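Local atomic coordinates of protein kinase domain-containing protein (Chaetomium thermophilum, PDB entry 6Z3U), a protein that probably transfers phosphate from ATP to serine and threonine residues of proteins, including RNA polymerase II, as the CDK7-type kinase subunit of the CAK complex. Residues G193-K198 / T385-T390; K198-M203 / D394-S399; L266-R271 / E303-I308; V277-V282 / K370-R375; E288-S293 / A347-V352. All coordinates share one frame; numbering follows the deposited sequence.

Contact 1. Residues G193-K198 / T385-T390; sequences GAADIK and TDPKPT
D196 folds its carboxylate back beside its own backbone N (chi1 -60°), and T390 turns OG1 the same way (chi1 -53°), so that acid and hydroxyl converge at the start of helix 194-213. T390 OG1 donates to D196 OD1 over 2.5 Å, approaching from above the carboxylate plane. The second oxygen, D196 OD2, takes the N-H of the N-cap residue G193 at 3.1 Å, so each end of the carboxylate has its own donor. Aspartate suits this first turn, where its negative charge is probably favoured by the partial positive charge of the helix start. Alongside, T390 N makes a fairly straight bond of 3.1 Å (162°) to A195 O. The small methyl of A195 lets the incoming chain lie close, with CB 3.6 Å from K388 O.

K198 works further along. Its CG stands opposite the backbone N and its chain bends once near the end; on the way CD passes P389 CD at 3.8 Å. NZ then bonds P387 O at 2.9 Å, as well as the carbonyl of W382, whose ring it also meets in a cation-pi contact.

P387 and P389 have no N-H to satisfy; P387 accepts through its carbonyl, and P389 lays its ring carbons along the K198 chain. The contact thus pairs a helix start with a proline-rich tail, and the carbonyls and ring round K198 NZ would probably favour a charged ammonium.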
# COMPACT_ATOMS: atom_id res chain seq x y z
N GLY B 193 19.26 4.06 -30.57
CA GLY B 193 18.87 5.29 -31.25
C GLY B 193 17.58 5.88 -30.73
O GLY B 193 17.07 5.46 -29.69
N ALA B 194 17.04 6.86 -31.45
CA ALA B 194 15.85 7.56 -30.98
C ALA B 194 14.65 6.63 -30.89
O ALA B 194 13.85 6.72 -29.95
CB ALA B 194 15.53 8.74 -31.89
N ALA B 195 14.49 5.73 -31.87
CA ALA B 195 13.35 4.83 -31.84
C ALA B 195 13.40 3.90 -30.64
O ALA B 195 12.36 3.49 -30.13
CB ALA B 195 13.29 4.01 -33.14
N ASP B 196 14.60 3.56 -30.17
CA ASP B 196 14.72 2.75 -28.96
C ASP B 196 14.39 3.56 -27.71
O ASP B 196 13.75 3.06 -26.79
CB ASP B 196 16.13 2.16 -28.87
CG ASP B 196 16.47 1.30 -30.06
OD1 ASP B 196 15.59 0.52 -30.49
OD2 ASP B 196 17.60 1.40 -30.58
N ILE B 197 14.84 4.82 -27.67
CA ILE B 197 14.47 5.68 -26.56
C ILE B 197 12.95 5.78 -26.46
O ILE B 197 12.38 5.70 -25.36
CB ILE B 197 15.12 7.07 -26.72
CG1 ILE B 197 16.65 6.93 -26.71
CG2 ILE B 197 14.65 8.02 -25.62
CD1 ILE B 197 17.39 8.23 -26.95
N LYS B 198 12.28 5.97 -27.59
CA LYS B 198 10.82 6.08 -27.59
C LYS B 198 10.17 4.80 -27.08
O LYS B 198 9.13 4.84 -26.41
CB LYS B 198 10.32 6.41 -29.00
CG LYS B 198 8.82 6.62 -29.08
CD LYS B 198 8.36 6.99 -30.49
CE LYS B 198 8.81 8.38 -30.89
NZ LYS B 198 8.26 8.78 -32.22
N THR B 385 4.27 10.20 -33.55
CA THR B 385 5.12 10.84 -34.54
C THR B 385 6.24 9.89 -34.94
O THR B 385 6.77 9.15 -34.11
CB THR B 385 5.70 12.14 -33.99
OG1 THR B 385 4.66 13.12 -33.88
CG2 THR B 385 6.79 12.67 -34.90
N ASP B 386 6.60 9.92 -36.22
CA ASP B 386 7.67 9.06 -36.70
C ASP B 386 9.02 9.52 -36.13
O ASP B 386 9.21 10.70 -35.86
CB ASP B 386 7.73 9.07 -38.22
CG ASP B 386 6.59 8.30 -38.85
OD1 ASP B 386 6.10 7.34 -38.22
OD2 ASP B 386 6.18 8.66 -39.98
N PRO B 387 9.97 8.59 -35.93
CA PRO B 387 9.86 7.16 -36.23
C PRO B 387 9.12 6.37 -35.16
O PRO B 387 9.24 6.68 -33.98
CB PRO B 387 11.32 6.72 -36.30
CG PRO B 387 11.99 7.59 -35.29
CD PRO B 387 11.29 8.92 -35.37
N LYS B 388 8.37 5.34 -35.57
CA LYS B 388 7.65 4.53 -34.61
C LYS B 388 8.63 3.85 -33.66
O LYS B 388 9.79 3.61 -34.01
CB LYS B 388 6.80 3.49 -35.34
CG LYS B 388 5.67 4.10 -36.16
CD LYS B 388 4.84 3.05 -36.89
CE LYS B 388 3.70 3.70 -37.67
NZ LYS B 388 2.88 2.71 -38.43
N PRO B 389 8.20 3.55 -32.44
CA PRO B 389 9.12 2.96 -31.46
C PRO B 389 9.54 1.55 -31.85
O PRO B 389 8.82 0.83 -32.55
CB PRO B 389 8.31 2.95 -30.16
CG PRO B 389 6.88 2.96 -30.60
CD PRO B 389 6.85 3.75 -31.87
N THR B 390 10.72 1.17 -31.37
CA THR B 390 11.27 -0.14 -31.68
C THR B 390 10.48 -1.23 -30.97
O THR B 390 9.99 -1.04 -29.85
CB THR B 390 12.74 -0.21 -31.26
OG1 THR B 390 13.46 0.88 -31.83
CG2 THR B 390 13.36 -1.52 -31.72

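Contact 2. Residues K198-M203 / D394-S399; sequences KAWMGM and DLPKKS
L395 drives its two methyl groups into the side of helix 194-213, and both touch the indole of W200. L395 CD2 sits over one face of the indole, 4.2 Å from the centroid of the five-membered ring and 28° off the ring normal, a CH-pi contact displaced toward the rim. L395 CD1 comes as near as 3.4 Å to W200 NE1 at the pyrrole side of the same ring. The leucine and the tryptophan run past each other in opposite senses, so the branched tip lies against the pyrrole end of the indole.

Two helix residues close in on the same tip. A199 CB touches L395 CD2 at 4.0 Å, and M203, extended beyond CG, brings CE end-on to L395 CD1 at 4.1 Å. Alanine is short enough to leave space for the leucine, whereas flexible methionine can reach it from the next turn. P396 adds its ring carbon CD, which comes in obliquely to 4.0 Å from W200 CZ2, on the six-membered ring.

A second shell fixes the tryptophan. Y192 meets W200 edge-to-face and also touches P396, while L289 of helix 276-291 and L180 and L183 of helix 180-185 pack against the indole. On the tail side, K397 NZ bonds L395 O at 3.2 Å and makes a weak bond to the carbonyl of E393, bracing the backbone that presents the leucine.

Within these two segments the attraction is dispersion and burial of carbon surface, so the C-terminal tail is held on the C-lobe here by shape rather than by charge.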
# COMPACT_ATOMS: atom_id res chain seq x y z
N LYS B 198 12.28 5.97 -27.59
CA LYS B 198 10.82 6.08 -27.59
C LYS B 198 10.17 4.80 -27.08
O LYS B 198 9.13 4.84 -26.41
CB LYS B 198 10.32 6.41 -29.00
CG LYS B 198 8.82 6.62 -29.08
CD LYS B 198 8.36 6.99 -30.49
CE LYS B 198 8.81 8.38 -30.89
NZ LYS B 198 8.26 8.78 -32.22
N ALA B 199 10.76 3.64 -27.39
CA ALA B 199 10.20 2.38 -26.91
C ALA B 199 10.37 2.24 -25.40
O ALA B 199 9.43 1.85 -24.70
CB ALA B 199 10.85 1.21 -27.63
N TRP B 200 11.56 2.57 -24.89
CA TRP B 200 11.79 2.50 -23.44
C TRP B 200 10.91 3.50 -22.71
O TRP B 200 10.23 3.15 -21.74
CB TRP B 200 13.26 2.75 -23.14
CG TRP B 200 14.16 1.61 -23.51
CD1 TRP B 200 13.87 0.28 -23.46
CD2 TRP B 200 15.51 1.70 -23.99
NE1 TRP B 200 14.95 -0.47 -23.87
CE2 TRP B 200 15.97 0.39 -24.21
CE3 TRP B 200 16.37 2.77 -24.26
CZ2 TRP B 200 17.25 0.11 -24.67
CZ3 TRP B 200 17.65 2.49 -24.73
CH2 TRP B 200 18.07 1.17 -24.93
N MET B 201 10.91 4.75 -23.16
CA MET B 201 10.12 5.78 -22.49
C MET B 201 8.64 5.42 -22.47
O MET B 201 7.93 5.72 -21.51
CB MET B 201 10.34 7.13 -23.18
CG MET B 201 11.69 7.75 -22.91
SD MET B 201 11.94 8.15 -21.17
CE MET B 201 10.61 9.31 -20.90
N GLY B 202 8.15 4.77 -23.53
CA GLY B 202 6.78 4.31 -23.53
C GLY B 202 6.50 3.33 -22.41
O GLY B 202 5.45 3.37 -21.77
N MET B 203 7.44 2.42 -22.16
CA MET B 203 7.30 1.47 -21.06
C MET B 203 7.32 2.18 -19.72
O MET B 203 6.43 1.98 -18.88
CB MET B 203 8.41 0.43 -21.14
CG MET B 203 8.32 -0.45 -22.38
SD MET B 203 9.82 -1.39 -22.69
CE MET B 203 9.35 -2.31 -24.14
N ASP B 394 13.42 -6.32 -30.67
CA ASP B 394 14.55 -5.77 -31.40
C ASP B 394 15.36 -4.77 -30.58
O ASP B 394 16.29 -4.17 -31.12
CB ASP B 394 14.06 -5.09 -32.69
CG ASP B 394 13.55 -6.09 -33.72
OD1 ASP B 394 13.28 -7.25 -33.34
OD2 ASP B 394 13.43 -5.71 -34.90
N LEU B 395 15.03 -4.58 -29.31
CA LEU B 395 15.75 -3.61 -28.50
C LEU B 395 17.17 -4.11 -28.22
O LEU B 395 17.42 -5.31 -28.22
CB LEU B 395 15.01 -3.35 -27.19
CG LEU B 395 13.80 -2.42 -27.26
CD1 LEU B 395 13.04 -2.43 -25.95
CD2 LEU B 395 14.24 -1.00 -27.60
N PRO B 396 18.10 -3.19 -27.95
CA PRO B 396 19.46 -3.62 -27.63
C PRO B 396 19.51 -4.46 -26.36
O PRO B 396 18.80 -4.20 -25.39
CB PRO B 396 20.21 -2.29 -27.44
CG PRO B 396 19.42 -1.29 -28.19
CD PRO B 396 17.99 -1.73 -28.09
N LYS B 397 20.36 -5.49 -26.39
CA LYS B 397 20.62 -6.34 -25.24
C LYS B 397 21.98 -5.98 -24.64
O LYS B 397 22.86 -5.45 -25.32
CB LYS B 397 20.61 -7.82 -25.64
CG LYS B 397 19.25 -8.52 -25.60
CD LYS B 397 18.24 -7.85 -26.53
CE LYS B 397 16.92 -8.62 -26.57
NZ LYS B 397 15.77 -7.78 -27.04
N LYS B 398 22.14 -6.28 -23.36
CA LYS B 398 23.44 -6.08 -22.72
C LYS B 398 24.46 -7.01 -23.36
O LYS B 398 24.13 -8.10 -23.85
CB LYS B 398 23.36 -6.35 -21.22
CG LYS B 398 22.77 -7.71 -20.88
CD LYS B 398 23.16 -8.16 -19.48
CE LYS B 398 22.68 -9.58 -19.21
NZ LYS B 398 23.24 -10.57 -20.19
N SER B 399 25.72 -6.60 -23.35
CA SER B 399 26.77 -7.40 -23.97
C SER B 399 26.98 -8.69 -23.18
O SER B 399 27.67 -9.61 -23.64
CB SER B 399 28.08 -6.62 -24.06
OG SER B 399 29.13 -7.44 -24.54

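Contact 3. Residues L266-R271 / E303-I308; sequences LLFGAR and EQITLI
L267 and I308 point at each other tip to tip, L267 CD1 and I308 CD1 meeting at 3.5 Å between the end of helix 264-267 and the flank of helix 301-311. Across the same leucine lies Q304, at about a right angle: its CG rests 3.7 Å from L267 CD1, and its CB is 3.9 Å from L267 CD2. The glutamine bends at chi2 (65°), which takes the amide away from the leucine while the aliphatic part stays in contact. That amide is occupied elsewhere, its OE1 accepting the N-H of G298 and its NE2 donating to the carbonyl of L296, so a polar residue can serve as a hydrocarbon surface in a buried place.

I305 fits between the leucine and the next aromatic. Its CG1 packs 4.1 Å from L267 CB, and its CD1 approaches the rim of F268, near the ring plane, at 4.0 Å from CE1. The ring therefore offers its edge to the isoleucine, and it meets W329 with the two planes at about 60°. A beta-branched isoleucine suits the place, its CG1-CD1 arm serving both the leucine and the ring edge.

F268 is placed by the way its helix stops. G269, with positive phi, is the C-prime residue of a Schellman motif whose inner bond runs from G269 N to L266 O at 2.9 Å, and the chain turns off directly behind the leucine and phenylalanine. Helix 264-267 carries the end of the APE-type motif of protein kinases, E265; packing of this short helix against helix 301-311, the G-helix, is an arrangement of the protein kinase C-lobe.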
# COMPACT_ATOMS: atom_id res chain seq x y z
N LEU B 266 10.68 19.20 -3.99
CA LEU B 266 11.21 18.36 -2.92
C LEU B 266 12.55 18.88 -2.41
O LEU B 266 12.83 18.82 -1.21
CB LEU B 266 11.35 16.91 -3.41
CG LEU B 266 10.22 15.95 -3.00
CD1 LEU B 266 8.85 16.56 -3.22
CD2 LEU B 266 10.34 14.64 -3.76
N LEU B 267 13.38 19.41 -3.31
CA LEU B 267 14.61 20.06 -2.88
C LEU B 267 14.31 21.21 -1.92
O LEU B 267 15.11 21.50 -1.03
CB LEU B 267 15.39 20.58 -4.09
CG LEU B 267 16.10 19.53 -4.96
CD1 LEU B 267 16.40 20.09 -6.33
CD2 LEU B 267 17.38 19.05 -4.30
N PHE B 268 13.16 21.86 -2.09
CA PHE B 268 12.75 22.96 -1.23
C PHE B 268 11.99 22.48 0.01
O PHE B 268 11.44 23.31 0.73
CB PHE B 268 11.89 23.95 -2.02
CG PHE B 268 12.62 24.59 -3.18
CD1 PHE B 268 13.99 24.79 -3.14
CD2 PHE B 268 11.93 24.98 -4.31
CE1 PHE B 268 14.65 25.38 -4.20
CE2 PHE B 268 12.59 25.57 -5.38
CZ PHE B 268 13.95 25.77 -5.32
N GLY B 269 11.96 21.18 0.26
CA GLY B 269 11.35 20.68 1.48
C GLY B 269 9.84 20.60 1.46
O GLY B 269 9.22 20.62 2.53
N ALA B 270 9.23 20.50 0.28
CA ALA B 270 7.78 20.47 0.20
C ALA B 270 7.22 19.24 0.91
O ALA B 270 7.76 18.14 0.80
CB ALA B 270 7.33 20.46 -1.27
N ARG B 271 6.13 19.45 1.65
CA ARG B 271 5.50 18.40 2.43
C ARG B 271 4.14 17.97 1.89
O ARG B 271 3.60 16.97 2.36
CB ARG B 271 5.32 18.85 3.89
CG ARG B 271 6.53 19.55 4.48
CD ARG B 271 7.66 18.57 4.77
NE ARG B 271 7.32 17.66 5.86
CZ ARG B 271 8.14 16.73 6.34
NH1 ARG B 271 7.75 15.95 7.33
NH2 ARG B 271 9.36 16.57 5.82
N GLU B 303 24.09 22.14 -4.88
CA GLU B 303 24.52 21.91 -6.26
C GLU B 303 23.34 21.52 -7.13
O GLU B 303 23.21 22.00 -8.27
CB GLU B 303 25.61 20.84 -6.32
CG GLU B 303 26.95 21.26 -5.74
CD GLU B 303 28.06 20.26 -6.02
OE1 GLU B 303 28.11 19.72 -7.15
OE2 GLU B 303 28.87 20.00 -5.10
N GLN B 304 22.46 20.66 -6.63
CA GLN B 304 21.28 20.27 -7.40
C GLN B 304 20.39 21.48 -7.66
O GLN B 304 19.89 21.66 -8.78
CB GLN B 304 20.50 19.18 -6.68
CG GLN B 304 19.51 18.45 -7.56
CD GLN B 304 20.17 17.67 -8.68
OE1 GLN B 304 21.36 17.34 -8.60
NE2 GLN B 304 19.41 17.38 -9.73
N ILE B 305 20.21 22.33 -6.65
CA ILE B 305 19.41 23.54 -6.84
C ILE B 305 20.08 24.45 -7.86
O ILE B 305 19.44 24.97 -8.78
CB ILE B 305 19.21 24.26 -5.50
CG1 ILE B 305 18.29 23.44 -4.59
CG2 ILE B 305 18.64 25.66 -5.73
CD1 ILE B 305 18.21 23.96 -3.17
N THR B 306 21.39 24.66 -7.72
CA THR B 306 22.11 25.51 -8.66
C THR B 306 22.05 24.94 -10.07
O THR B 306 21.88 25.68 -11.05
CB THR B 306 23.56 25.68 -8.21
OG1 THR B 306 23.60 26.24 -6.90
CG2 THR B 306 24.32 26.59 -9.17
N LEU B 307 22.17 23.61 -10.19
CA LEU B 307 22.14 22.99 -11.51
C LEU B 307 20.79 23.19 -12.18
O LEU B 307 20.72 23.52 -13.37
CB LEU B 307 22.47 21.51 -11.40
CG LEU B 307 23.95 21.15 -11.22
CD1 LEU B 307 24.11 19.65 -11.00
CD2 LEU B 307 24.77 21.60 -12.41
N ILE B 308 19.70 23.01 -11.44
CA ILE B 308 18.38 23.23 -12.02
C ILE B 308 18.23 24.68 -12.45
O ILE B 308 17.68 24.98 -13.51
CB ILE B 308 17.28 22.80 -11.04
CG1 ILE B 308 17.35 21.29 -10.80
CG2 ILE B 308 15.91 23.19 -11.57
CD1 ILE B 308 16.43 20.79 -9.71

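Contact 4. Residues V277-V282 / K370-R375; sequences VDIWSV and KRITAR
Apolar packing centres on I279 of helix 276-291, which faces the loop leading into helix 374-378. Its CG2 touches I372 CG2 at 4.2 Å and passes R371 CG at 3.8 Å, as the isoleucine and the arginine chain run antiparallel to each other. Its other branch ends at CD1, 4.1 Å from A374 CB; a small alanine suits this spot, where the backbones come close.

A second kind of contact sets an aromatic carbon over a cation. W280 CE3 lies over the centre of the R371 guanidinium, 3.7 Å from CZ, but the two planes are 62° apart, so the ring is tilted over the cation rather than stacked on it. The bend of the arginine at chi3 (-67°) swings the planar group into this position.

Polar bonds lead outward. R371 forms a salt bridge with E265, the acid of the APE-type motif, and donates to the carbonyls of Q365, L366 and A276. At the N-cap of helix 374-378, T373 caps a first-turn backbone N with its side chain and bonds E376 OE1 through its own N, a capping box. Nearby, D278 receives the backbone N-H groups of H218 and R219, just before the predicted catalytic D220.

Arginine is apt here because one buried planar cation can serve several acceptors at once. Its pairing with E265 is the Glu-Arg bridge well known in protein kinases, and the neutralised charge probably makes its burial affordable.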
# COMPACT_ATOMS: atom_id res chain seq x y z
N VAL B 277 5.99 14.89 -8.75
CA VAL B 277 7.35 14.61 -8.30
C VAL B 277 7.94 13.44 -9.08
O VAL B 277 9.14 13.42 -9.36
CB VAL B 277 7.37 14.34 -6.78
CG1 VAL B 277 6.95 15.59 -6.02
CG2 VAL B 277 6.47 13.16 -6.43
N ASP B 278 7.11 12.45 -9.43
CA ASP B 278 7.61 11.32 -10.21
C ASP B 278 7.83 11.69 -11.67
O ASP B 278 8.78 11.21 -12.30
CB ASP B 278 6.65 10.14 -10.11
CG ASP B 278 6.83 9.34 -8.83
OD1 ASP B 278 7.95 9.34 -8.28
OD2 ASP B 278 5.85 8.70 -8.40
N ILE B 279 6.96 12.54 -12.23
CA ILE B 279 7.11 12.93 -13.63
C ILE B 279 8.46 13.62 -13.84
O ILE B 279 9.12 13.42 -14.87
CB ILE B 279 5.93 13.83 -14.06
CG1 ILE B 279 4.79 12.98 -14.61
CG2 ILE B 279 6.37 14.85 -15.09
CD1 ILE B 279 4.28 11.92 -13.67
N TRP B 280 8.89 14.43 -12.88
CA TRP B 280 10.19 15.09 -12.99
C TRP B 280 11.31 14.07 -13.12
O TRP B 280 12.20 14.22 -13.97
CB TRP B 280 10.43 15.99 -11.78
CG TRP B 280 11.78 16.64 -11.78
CD1 TRP B 280 12.97 16.09 -11.39
CD2 TRP B 280 12.07 17.99 -12.17
NE1 TRP B 280 13.98 17.00 -11.53
CE2 TRP B 280 13.46 18.18 -12.00
CE3 TRP B 280 11.30 19.05 -12.65
CZ2 TRP B 280 14.09 19.38 -12.29
CZ3 TRP B 280 11.93 20.25 -12.93
CH2 TRP B 280 13.31 20.41 -12.76
N SER B 281 11.30 13.04 -12.28
CA SER B 281 12.32 12.00 -12.38
C SER B 281 12.29 11.34 -13.75
O SER B 281 13.35 11.05 -14.32
CB SER B 281 12.11 10.96 -11.28
OG SER B 281 12.29 11.55 -10.01
N VAL B 282 11.10 11.11 -14.30
CA VAL B 282 11.00 10.58 -15.66
C VAL B 282 11.67 11.54 -16.64
O VAL B 282 12.42 11.12 -17.53
CB VAL B 282 9.53 10.33 -16.02
CG1 VAL B 282 9.40 10.08 -17.51
CG2 VAL B 282 9.00 9.15 -15.24
N LYS B 370 2.02 23.06 -13.25
CA LYS B 370 2.04 23.12 -14.71
C LYS B 370 2.88 22.01 -15.33
O LYS B 370 3.06 21.99 -16.55
CB LYS B 370 2.56 24.49 -15.17
CG LYS B 370 4.00 24.81 -14.77
CD LYS B 370 4.31 26.30 -14.92
CE LYS B 370 5.77 26.63 -14.58
NZ LYS B 370 6.74 26.24 -15.65
N ARG B 371 3.39 21.08 -14.52
CA ARG B 371 4.10 19.93 -15.04
C ARG B 371 3.10 18.92 -15.62
O ARG B 371 2.03 18.70 -15.05
CB ARG B 371 4.92 19.27 -13.93
CG ARG B 371 6.22 18.63 -14.38
CD ARG B 371 7.04 18.20 -13.17
NE ARG B 371 7.52 19.35 -12.41
CZ ARG B 371 7.90 19.31 -11.14
NH1 ARG B 371 7.86 18.17 -10.46
NH2 ARG B 371 8.32 20.42 -10.54
N ILE B 372 3.47 18.30 -16.73
CA ILE B 372 2.57 17.35 -17.37
C ILE B 372 2.35 16.15 -16.46
O ILE B 372 3.21 15.81 -15.63
CB ILE B 372 3.12 16.92 -18.74
CG1 ILE B 372 2.12 16.02 -19.47
CG2 ILE B 372 4.45 16.21 -18.59
CD1 ILE B 372 2.51 15.70 -20.89
N THR B 373 1.19 15.53 -16.58
CA THR B 373 0.85 14.34 -15.81
C THR B 373 1.17 13.08 -16.62
O THR B 373 1.43 13.13 -17.82
CB THR B 373 -0.62 14.35 -15.43
OG1 THR B 373 -1.43 14.17 -16.60
CG2 THR B 373 -0.99 15.66 -14.75
N ALA B 374 1.15 11.94 -15.94
CA ALA B 374 1.47 10.69 -16.62
C ALA B 374 0.43 10.35 -17.68
O ALA B 374 0.78 9.91 -18.78
CB ALA B 374 1.59 9.55 -15.61
N ARG B 375 -0.86 10.56 -17.38
CA ARG B 375 -1.89 10.32 -18.39
C ARG B 375 -1.72 11.25 -19.58
O ARG B 375 -1.75 10.81 -20.73
CB ARG B 375 -3.28 10.48 -17.77
CG ARG B 375 -4.38 10.76 -18.79
CD ARG B 375 -5.78 10.67 -18.19
NE ARG B 375 -6.24 9.29 -18.07
CZ ARG B 375 -6.39 8.62 -16.93
NH1 ARG B 375 -6.11 9.19 -15.76
NH2 ARG B 375 -6.82 7.36 -16.95

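Contact 5. Residues E288-S293 / A347-V352; sequences ELIIRS and ARFGAV
I290 overlaps F349 with its CG2 branch, which reaches F349 CA at 3.7 Å and lies at the edge of the phenyl ring, 3.9 Å from CD1. The contact belongs to the helical C-lobe of the protein kinase fold, where the last turn of helix 276-291, the F-helix, meets the C-terminal part of helix 342-349 and the short 3-10 turn that follows. The two side chains cross at about a right angle, and it is the ring edge that the isoleucine meets.

The other branch of I290 serves a different partner: CD1 runs across V352 and meets its CG2 at 3.7 Å. A351 completes this side with CB 4.1 Å from I290 CG2. A branched residue is well used here, since its two arms address the ring on one hand and the valine on the other, and the small A351 lets the turn lie against I290.

F349 is held from further out by F295, which it meets edge-to-face, and by V357 and L360 of helix 353-363. Beyond I291 the helix ends at R292, which has positive phi and sends its guanidinium to the carbonyls of I184 and V190.

I291 closes the outer rim. With chi1 at 63°, its CG1 takes the crowded position between backbone N and carbonyl carbon, and this leaves CG2 directed at the ring, 3.7 Å from F349 CE1. R348, stretched out from CG to NE, crosses the same isoleucine obliquely, bringing its NH1 to 3.6 Å from I291 CD1.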
# COMPACT_ATOMS: atom_id res chain seq x y z
N GLU B 288 18.55 11.83 -19.58
CA GLU B 288 19.74 11.00 -19.46
C GLU B 288 19.86 10.02 -20.62
O GLU B 288 20.98 9.69 -21.04
CB GLU B 288 19.73 10.26 -18.13
CG GLU B 288 20.92 9.34 -17.94
CD GLU B 288 21.10 8.95 -16.49
OE1 GLU B 288 21.93 8.06 -16.21
OE2 GLU B 288 20.41 9.54 -15.63
N LEU B 289 18.73 9.51 -21.12
CA LEU B 289 18.78 8.60 -22.26
C LEU B 289 19.32 9.30 -23.50
O LEU B 289 20.07 8.70 -24.28
CB LEU B 289 17.40 8.02 -22.53
CG LEU B 289 17.01 6.83 -21.65
CD1 LEU B 289 15.50 6.63 -21.67
CD2 LEU B 289 17.73 5.58 -22.11
N ILE B 290 18.95 10.57 -23.70
CA ILE B 290 19.30 11.26 -24.93
C ILE B 290 20.79 11.57 -24.97
O ILE B 290 21.44 11.41 -26.01
CB ILE B 290 18.46 12.54 -25.07
CG1 ILE B 290 16.98 12.18 -25.29
CG2 ILE B 290 18.98 13.39 -26.22
CD1 ILE B 290 16.03 13.35 -25.18
N ILE B 291 21.36 12.03 -23.85
CA ILE B 291 22.78 12.37 -23.80
C ILE B 291 23.63 11.26 -23.20
O ILE B 291 24.86 11.43 -23.09
CB ILE B 291 23.00 13.69 -23.02
CG1 ILE B 291 22.55 13.56 -21.57
CG2 ILE B 291 22.24 14.82 -23.69
CD1 ILE B 291 23.10 14.65 -20.67
N ARG B 292 23.03 10.15 -22.79
CA ARG B 292 23.76 9.01 -22.22
C ARG B 292 24.66 9.44 -21.07
O ARG B 292 25.76 8.91 -20.88
CB ARG B 292 24.58 8.28 -23.30
CG ARG B 292 23.75 7.31 -24.12
CD ARG B 292 24.59 6.44 -25.03
NE ARG B 292 24.87 5.13 -24.44
CZ ARG B 292 25.18 4.05 -25.14
NH1 ARG B 292 25.42 2.90 -24.52
NH2 ARG B 292 25.26 4.10 -26.47
N SER B 293 24.20 10.42 -20.30
CA SER B 293 24.85 10.80 -19.05
C SER B 293 23.84 11.56 -18.21
O SER B 293 22.89 12.14 -18.75
CB SER B 293 26.09 11.67 -19.32
OG SER B 293 25.73 13.02 -19.53
N ALA B 347 18.93 22.07 -29.04
CA ALA B 347 20.33 21.95 -29.39
C ALA B 347 20.97 20.72 -28.77
O ALA B 347 21.73 20.00 -29.44
CB ALA B 347 21.09 23.21 -28.96
N ARG B 348 20.69 20.45 -27.50
CA ARG B 348 21.31 19.34 -26.80
C ARG B 348 20.49 18.06 -26.89
O ARG B 348 21.05 16.97 -27.02
CB ARG B 348 21.52 19.71 -25.33
CG ARG B 348 22.46 18.79 -24.56
CD ARG B 348 22.64 19.26 -23.13
NE ARG B 348 23.60 18.44 -22.39
CZ ARG B 348 23.91 18.61 -21.11
NH1 ARG B 348 24.79 17.81 -20.53
NH2 ARG B 348 23.34 19.59 -20.41
N PHE B 349 19.16 18.17 -26.84
CA PHE B 349 18.29 17.00 -26.81
C PHE B 349 17.54 16.80 -28.13
O PHE B 349 16.57 16.05 -28.18
CB PHE B 349 17.29 17.13 -25.66
CG PHE B 349 17.93 17.30 -24.31
CD1 PHE B 349 18.50 16.22 -23.65
CD2 PHE B 349 17.97 18.54 -23.69
CE1 PHE B 349 19.09 16.38 -22.41
CE2 PHE B 349 18.56 18.71 -22.46
CZ PHE B 349 19.12 17.62 -21.82
N GLY B 350 18.00 17.44 -29.20
CA GLY B 350 17.31 17.36 -30.48
C GLY B 350 17.28 15.98 -31.10
O GLY B 350 16.61 15.79 -32.12
N ALA B 351 17.97 15.00 -30.51
CA ALA B 351 18.00 13.66 -31.08
C ALA B 351 16.60 13.07 -31.21
O ALA B 351 16.34 12.29 -32.13
CB ALA B 351 18.88 12.74 -30.23
N VAL B 352 15.68 13.43 -30.30
CA VAL B 352 14.32 12.90 -30.34
C VAL B 352 13.38 13.78 -31.15
O VAL B 352 12.19 13.46 -31.26
CB VAL B 352 13.76 12.73 -28.91
CG1 VAL B 352 14.51 11.63 -28.18
CG2 VAL B 352 13.83 14.04 -28.13

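Overall arrangement
All five contacts lie in the C-lobe; four use helix 194-213 or 276-291 directly. Contacts 1 and 2 share K198 and tie successive parts of the C-terminal tail to helix 194-213; their centres are 10 Å apart. Helix 276-291 carries one side of contacts 4 and 5, centres 18 Å apart, and reaches contact 2 through L289 and V282, and contact 1 where I197 packs on L289. I308 of contact 3 rests on W280 of contact 4. Contact 4 lies closest to catalysis: the V277 side chain is about 10 Å from that of D220, the predicted proton acceptor. Contacts 1 and 3 mark distant ends, 32 Å between centres.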